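Local coordinates for protein serine protease inhibitor 2 (Anopheles gambiae, PDB 3PZF) that inhibits clip-domain serine proteases, among them CLIPB9, which it traps in a covalent complex, and so restrains melanization in mosquito hemolymph, at residues N282-E294 and T385-F397. Residues are numbered along the deposited sequence; the frame is centred on the assembly and turned at random. Where two conformers were deposited one is given.
Sequences NVTLPKFKFDFSE and TMLFAGKIENPVF
Strand 288-294 and the C-terminal tail of the chain meet through a single backbone hydrogen bond, Lys-289 N to Val-396 O, 2.9 Å long and nearly straight at 167°. CA of Phe-288 also makes a CA-H...O contact with this oxygen. One water extends the link, donating to both Lys-289 O and Phe-397 O. Strand 386-392 itself does not pair with strand 288-294: their axes stay 10.2 Å apart at 111°, and side chains fill the interval.

Chief among these is Ile-392, which illustrates how one methyl can serve two rings. Its CD1 sits over the centre of the Phe-288 ring, 3.6 Å from the centroid and almost on the normal, a CH-pi contact, while also lying 3.5 Å from Phe-290 CE2. In both phenylalanines the ring carbon CG is tucked in against both N and C of its own backbone (chi1 54° in Phe-288), which brings both rings to this methyl. Phe-376 meets the Phe-288 ring as well, adding to the apolar cluster.

Beside it, Pro-395 CG packs on Pro-286 CB at 3.6 Å where strand 277-295 is interrupted. The exposed C-terminal ring of Phe-397 lies along the backbone, the C atom of Phe-288 near its edge, while CB of Lys-287 comes in obliquely, an off-centre CH-pi contact 4.3 Å from the centroid. The Lys-287 chain bends at its third torsion, and its ammonium group pairs with Glu-343, next to the hinge region; its attraction to the Phe-397 ring is weak at most.

The arrangement belongs to the serpin fold: the long strand runs from beta-sheet C into beta-sheet A, and the tail leaving the last strand of beta-sheet B is tied across the junction.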
loop_
_atom_site.group_PDB
_atom_site.type_symbol
_atom_site.label_atom_id
_atom_site.label_comp_id
_atom_site.label_asym_id
_atom_site.label_seq_id
_atom_site.Cartn_x
_atom_site.Cartn_y
_atom_site.Cartn_z
ATOM N N ASN A 282 25.694 -6.604 7.208
ATOM C CA ASN A 282 25.378 -6.059 8.531
ATOM C C ASN A 282 24.325 -4.980 8.353
ATOM O O ASN A 282 24.576 -3.974 7.679
ATOM C CB ASN A 282 26.601 -5.471 9.230
ATOM C CG ASN A 282 26.267 -5.036 10.658
ATOM O OD1 ASN A 282 25.709 -3.967 10.869
ATOM N ND2 ASN A 282 26.579 -5.889 11.626
ATOM N N VAL A 283 23.143 -5.219 8.921
ATOM C CA VAL A 283 21.966 -4.405 8.687
ATOM C C VAL A 283 21.650 -3.617 9.937
ATOM O O VAL A 283 21.504 -4.204 11.013
ATOM C CB VAL A 283 20.717 -5.293 8.408
ATOM C CG1 VAL A 283 19.441 -4.443 8.308
ATOM C CG2 VAL A 283 20.926 -6.121 7.128
ATOM N N THR A 284 21.581 -2.294 9.786
ATOM C CA THR A 284 21.087 -1.404 10.848
ATOM C C THR A 284 19.858 -0.667 10.317
ATOM O O THR A 284 19.946 -0.015 9.265
ATOM C CB THR A 284 22.154 -0.337 11.235
ATOM O OG1 THR A 284 23.333 -0.984 11.705
ATOM C CG2 THR A 284 21.617 0.595 12.369
ATOM N N LEU A 285 18.736 -0.770 11.038
ATOM C CA LEU A 285 17.468 -0.148 10.639
ATOM C C LEU A 285 16.874 0.556 11.838
ATOM O O LEU A 285 16.964 0.045 12.967
ATOM C CB LEU A 285 16.449 -1.175 10.188
ATOM C CG LEU A 285 16.734 -1.833 8.824
ATOM C CD1 LEU A 285 15.721 -2.943 8.651
ATOM C CD2 LEU A 285 16.575 -0.800 7.721
ATOM N N PRO A 286 16.261 1.717 11.597
ATOM C CA PRO A 286 15.552 2.367 12.700
ATOM C C PRO A 286 14.193 1.716 12.860
ATOM O O PRO A 286 13.562 1.379 11.850
ATOM C CB PRO A 286 15.396 3.812 12.219
ATOM C CG PRO A 286 15.350 3.703 10.707
ATOM C CD PRO A 286 16.260 2.529 10.364
ATOM N N LYS A 287 13.749 1.519 14.086
ATOM C CA LYS A 287 12.413 0.999 14.314
ATOM C C LYS A 287 11.405 2.122 14.050
ATOM O O LYS A 287 11.711 3.306 14.245
ATOM C CB LYS A 287 12.300 0.453 15.741
ATOM C CG LYS A 287 13.175 -0.801 15.945
ATOM C CD LYS A 287 13.000 -1.447 17.302
ATOM C CE LYS A 287 13.837 -0.734 18.368
ATOM N NZ LYS A 287 13.715 -1.367 19.724
ATOM N N PHE A 288 10.213 1.754 13.581
ATOM C CA PHE A 288 9.170 2.758 13.383
ATOM C C PHE A 288 7.794 2.160 13.502
ATOM O O PHE A 288 7.579 0.967 13.240
ATOM C CB PHE A 288 9.333 3.510 12.049
ATOM C CG PHE A 288 9.414 2.609 10.817
ATOM C CD1 PHE A 288 10.651 2.310 10.215
ATOM C CD2 PHE A 288 8.256 2.086 10.251
ATOM C CE1 PHE A 288 10.723 1.502 9.047
ATOM C CE2 PHE A 288 8.320 1.264 9.105
ATOM C CZ PHE A 288 9.562 0.968 8.506
ATOM N N LYS A 289 6.866 3.006 13.937
ATOM C CA LYS A 289 5.463 2.663 14.007
ATOM C C LYS A 289 4.654 3.910 13.674
ATOM O O LYS A 289 4.728 4.918 14.382
ATOM C CB LYS A 289 5.123 2.193 15.422
ATOM C CG LYS A 289 3.631 1.919 15.644
ATOM C CD LYS A 289 3.372 1.394 17.029
ATOM C CE LYS A 289 1.926 0.910 17.167
ATOM N NZ LYS A 289 1.652 0.330 18.519
ATOM N N PHE A 290 3.864 3.857 12.600
ATOM C CA PHE A 290 3.075 5.027 12.225
ATOM C C PHE A 290 1.937 4.622 11.300
ATOM O O PHE A 290 1.845 3.481 10.842
ATOM C CB PHE A 290 3.951 6.097 11.529
ATOM C CG PHE A 290 4.419 5.721 10.113
ATOM C CD1 PHE A 290 3.751 6.172 8.969
ATOM C CD2 PHE A 290 5.571 4.954 9.934
ATOM C CE1 PHE A 290 4.203 5.836 7.682
ATOM C CE2 PHE A 290 6.017 4.595 8.666
ATOM C CZ PHE A 290 5.349 5.045 7.530
ATOM N N ASP A 291 1.053 5.568 11.047
ATOM C CA ASP A 291 0.031 5.334 10.059
ATOM C C ASP A 291 -0.099 6.552 9.155
ATOM O O ASP A 291 0.448 7.625 9.420
ATOM C CB ASP A 291 -1.286 4.945 10.720
ATOM C CG ASP A 291 -1.710 5.892 11.762
ATOM O OD1 ASP A 291 -1.974 7.062 11.424
ATOM O OD2 ASP A 291 -1.811 5.450 12.920
ATOM N N PHE A 292 -0.835 6.380 8.074
ATOM C CA PHE A 292 -0.867 7.406 7.051
ATOM C C PHE A 292 -2.220 7.255 6.372
ATOM O O PHE A 292 -2.599 6.150 5.983
ATOM C CB PHE A 292 0.254 7.230 6.014
ATOM C CG PHE A 292 0.273 8.324 4.982
ATOM C CD1 PHE A 292 0.805 9.572 5.283
ATOM C CD2 PHE A 292 -0.311 8.133 3.728
ATOM C CE1 PHE A 292 0.796 10.599 4.343
ATOM C CE2 PHE A 292 -0.327 9.162 2.785
ATOM C CZ PHE A 292 0.240 10.394 3.100
ATOM N N SER A 293 -2.960 8.348 6.320
ATOM C CA SER A 293 -4.306 8.362 5.754
ATOM C C SER A 293 -4.346 9.451 4.695
ATOM O O SER A 293 -3.715 10.497 4.863
ATOM C CB SER A 293 -5.318 8.674 6.857
ATOM O OG SER A 293 -6.636 8.427 6.422
ATOM N N GLU A 294 -5.094 9.247 3.622
ATOM C CA GLU A 294 -5.193 10.274 2.595
ATOM C C GLU A 294 -6.482 10.126 1.791
ATOM O O GLU A 294 -6.957 9.015 1.564
ATOM C CB GLU A 294 -3.998 10.224 1.638
ATOM C CG GLU A 294 -4.014 11.356 0.609
ATOM C CD GLU A 294 -2.692 11.553 -0.094
ATOM O OE1 GLU A 294 -1.995 10.544 -0.343
ATOM O OE2 GLU A 294 -2.345 12.715 -0.399
ATOM N N THR A 385 3.105 -8.646 -6.321
ATOM C CA THR A 385 2.153 -7.644 -5.860
ATOM C C THR A 385 2.796 -6.660 -4.887
ATOM O O THR A 385 3.431 -7.085 -3.919
ATOM C CB THR A 385 0.993 -8.349 -5.137
ATOM O OG1 THR A 385 0.620 -9.531 -5.873
ATOM C CG2 THR A 385 -0.243 -7.399 -4.997
ATOM N N MET A 386 2.613 -5.357 -5.134
ATOM C CA MET A 386 3.159 -4.322 -4.253
ATOM C C MET A 386 2.108 -3.958 -3.194
ATOM O O MET A 386 1.285 -3.064 -3.399
ATOM C CB MET A 386 3.576 -3.087 -5.062
ATOM C CG MET A 386 4.676 -2.214 -4.389
ATOM S SD MET A 386 4.985 -0.687 -5.300
ATOM C CE MET A 386 6.551 -0.204 -4.551
ATOM N N LEU A 387 2.119 -4.699 -2.086
ATOM C CA LEU A 387 1.066 -4.619 -1.088
ATOM C C LEU A 387 1.192 -3.390 -0.184
ATOM O O LEU A 387 0.185 -2.800 0.210
ATOM C CB LEU A 387 1.059 -5.896 -0.250
ATOM C CG LEU A 387 0.694 -7.138 -1.084
ATOM C CD1 LEU A 387 1.067 -8.382 -0.289
ATOM C CD2 LEU A 387 -0.820 -7.067 -1.373
ATOM N N PHE A 388 2.429 -3.033 0.168
ATOM C CA PHE A 388 2.713 -1.784 0.923
ATOM C C PHE A 388 3.822 -1.042 0.216
ATOM O O PHE A 388 4.724 -1.686 -0.341
ATOM C CB PHE A 388 3.224 -2.066 2.343
ATOM C CG PHE A 388 2.161 -2.519 3.307
ATOM C CD1 PHE A 388 1.658 -1.639 4.275
ATOM C CD2 PHE A 388 1.706 -3.838 3.291
ATOM C CE1 PHE A 388 0.712 -2.067 5.185
ATOM C CE2 PHE A 388 0.745 -4.265 4.208
ATOM C CZ PHE A 388 0.243 -3.371 5.148
ATOM N N ALA A 389 3.786 0.284 0.249
ATOM C CA ALA A 389 4.927 1.102 -0.204
ATOM C C ALA A 389 5.014 2.295 0.725
ATOM O O ALA A 389 3.989 2.817 1.165
ATOM C CB ALA A 389 4.730 1.584 -1.619
ATOM N N GLY A 390 6.216 2.760 1.039
ATOM C CA GLY A 390 6.274 3.904 1.950
ATOM C C GLY A 390 7.659 4.484 1.976
ATOM O O GLY A 390 8.589 3.985 1.302
ATOM N N LYS A 391 7.818 5.550 2.759
ATOM C CA LYS A 391 9.152 6.068 2.981
ATOM C C LYS A 391 9.249 6.547 4.403
ATOM O O LYS A 391 8.252 6.852 5.047
ATOM C CB LYS A 391 9.459 7.203 2.010
ATOM C CG LYS A 391 8.494 8.363 2.133
ATOM C CD LYS A 391 9.007 9.579 1.401
ATOM C CE LYS A 391 8.050 10.757 1.636
ATOM N NZ LYS A 391 8.577 12.036 1.121
ATOM N N ILE A 392 10.476 6.559 4.898
ATOM C CA ILE A 392 10.754 7.037 6.245
ATOM C C ILE A 392 11.520 8.333 6.107
ATOM O O ILE A 392 12.592 8.355 5.532
ATOM C CB ILE A 392 11.607 6.003 6.989
ATOM C CG1 ILE A 392 10.799 4.720 7.204
ATOM C CG2 ILE A 392 12.117 6.542 8.337
ATOM C CD1 ILE A 392 9.458 4.948 7.959
ATOM N N GLU A 393 10.951 9.427 6.607
ATOM C CA GLU A 393 11.662 10.704 6.693
ATOM C C GLU A 393 12.115 11.007 8.134
ATOM O O GLU A 393 13.076 11.758 8.358
ATOM C CB GLU A 393 10.718 11.821 6.233
ATOM C CG GLU A 393 10.327 11.776 4.772
ATOM C CD GLU A 393 11.397 12.318 3.846
ATOM O OE1 GLU A 393 12.543 12.596 4.307
ATOM O OE2 GLU A 393 11.089 12.457 2.644
ATOM N N ASN A 394 11.440 10.404 9.110
ATOM C CA ASN A 394 11.708 10.676 10.538
ATOM C C ASN A 394 11.119 9.535 11.354
ATOM O O ASN A 394 9.930 9.578 11.730
ATOM C CB ASN A 394 11.036 11.990 10.949
ATOM C CG ASN A 394 11.235 12.337 12.448
ATOM O OD1 ASN A 394 11.933 11.642 13.182
ATOM N ND2 ASN A 394 10.597 13.411 12.888
ATOM N N PRO A 395 11.911 8.476 11.570
ATOM C CA PRO A 395 11.322 7.277 12.167
ATOM C C PRO A 395 11.019 7.463 13.630
ATOM O O PRO A 395 11.905 7.781 14.417
ATOM C CB PRO A 395 12.389 6.208 11.968
ATOM C CG PRO A 395 13.712 6.992 11.932
ATOM C CD PRO A 395 13.338 8.306 11.242
ATOM N N VAL A 396 9.755 7.262 13.982
ATOM C CA VAL A 396 9.341 7.368 15.366
ATOM C C VAL A 396 8.768 6.021 15.746
ATOM O O VAL A 396 7.987 5.430 14.992
ATOM C CB VAL A 396 8.277 8.468 15.596
ATOM C CG1 VAL A 396 7.737 8.369 17.015
ATOM C CG2 VAL A 396 8.861 9.858 15.335
ATOM N N PHE A 397 9.194 5.513 16.889
ATOM C CA PHE A 397 8.670 4.268 17.418
ATOM C C PHE A 397 8.076 4.564 18.799
ATOM O O PHE A 397 6.871 4.758 18.904
ATOM C CB PHE A 397 9.759 3.195 17.486
ATOM C CG PHE A 397 9.244 1.824 17.850
ATOM C CD1 PHE A 397 8.675 1.005 16.882
ATOM C CD2 PHE A 397 9.379 1.336 19.145
ATOM C CE1 PHE A 397 8.207 -0.258 17.205
ATOM C CE2 PHE A 397 8.916 0.075 19.478
ATOM C CZ PHE A 397 8.321 -0.728 18.506
ATOM O OXT PHE A 397 8.743 4.649 19.831
HETATM O O HOH W 1 4.898 5.565 17.065
#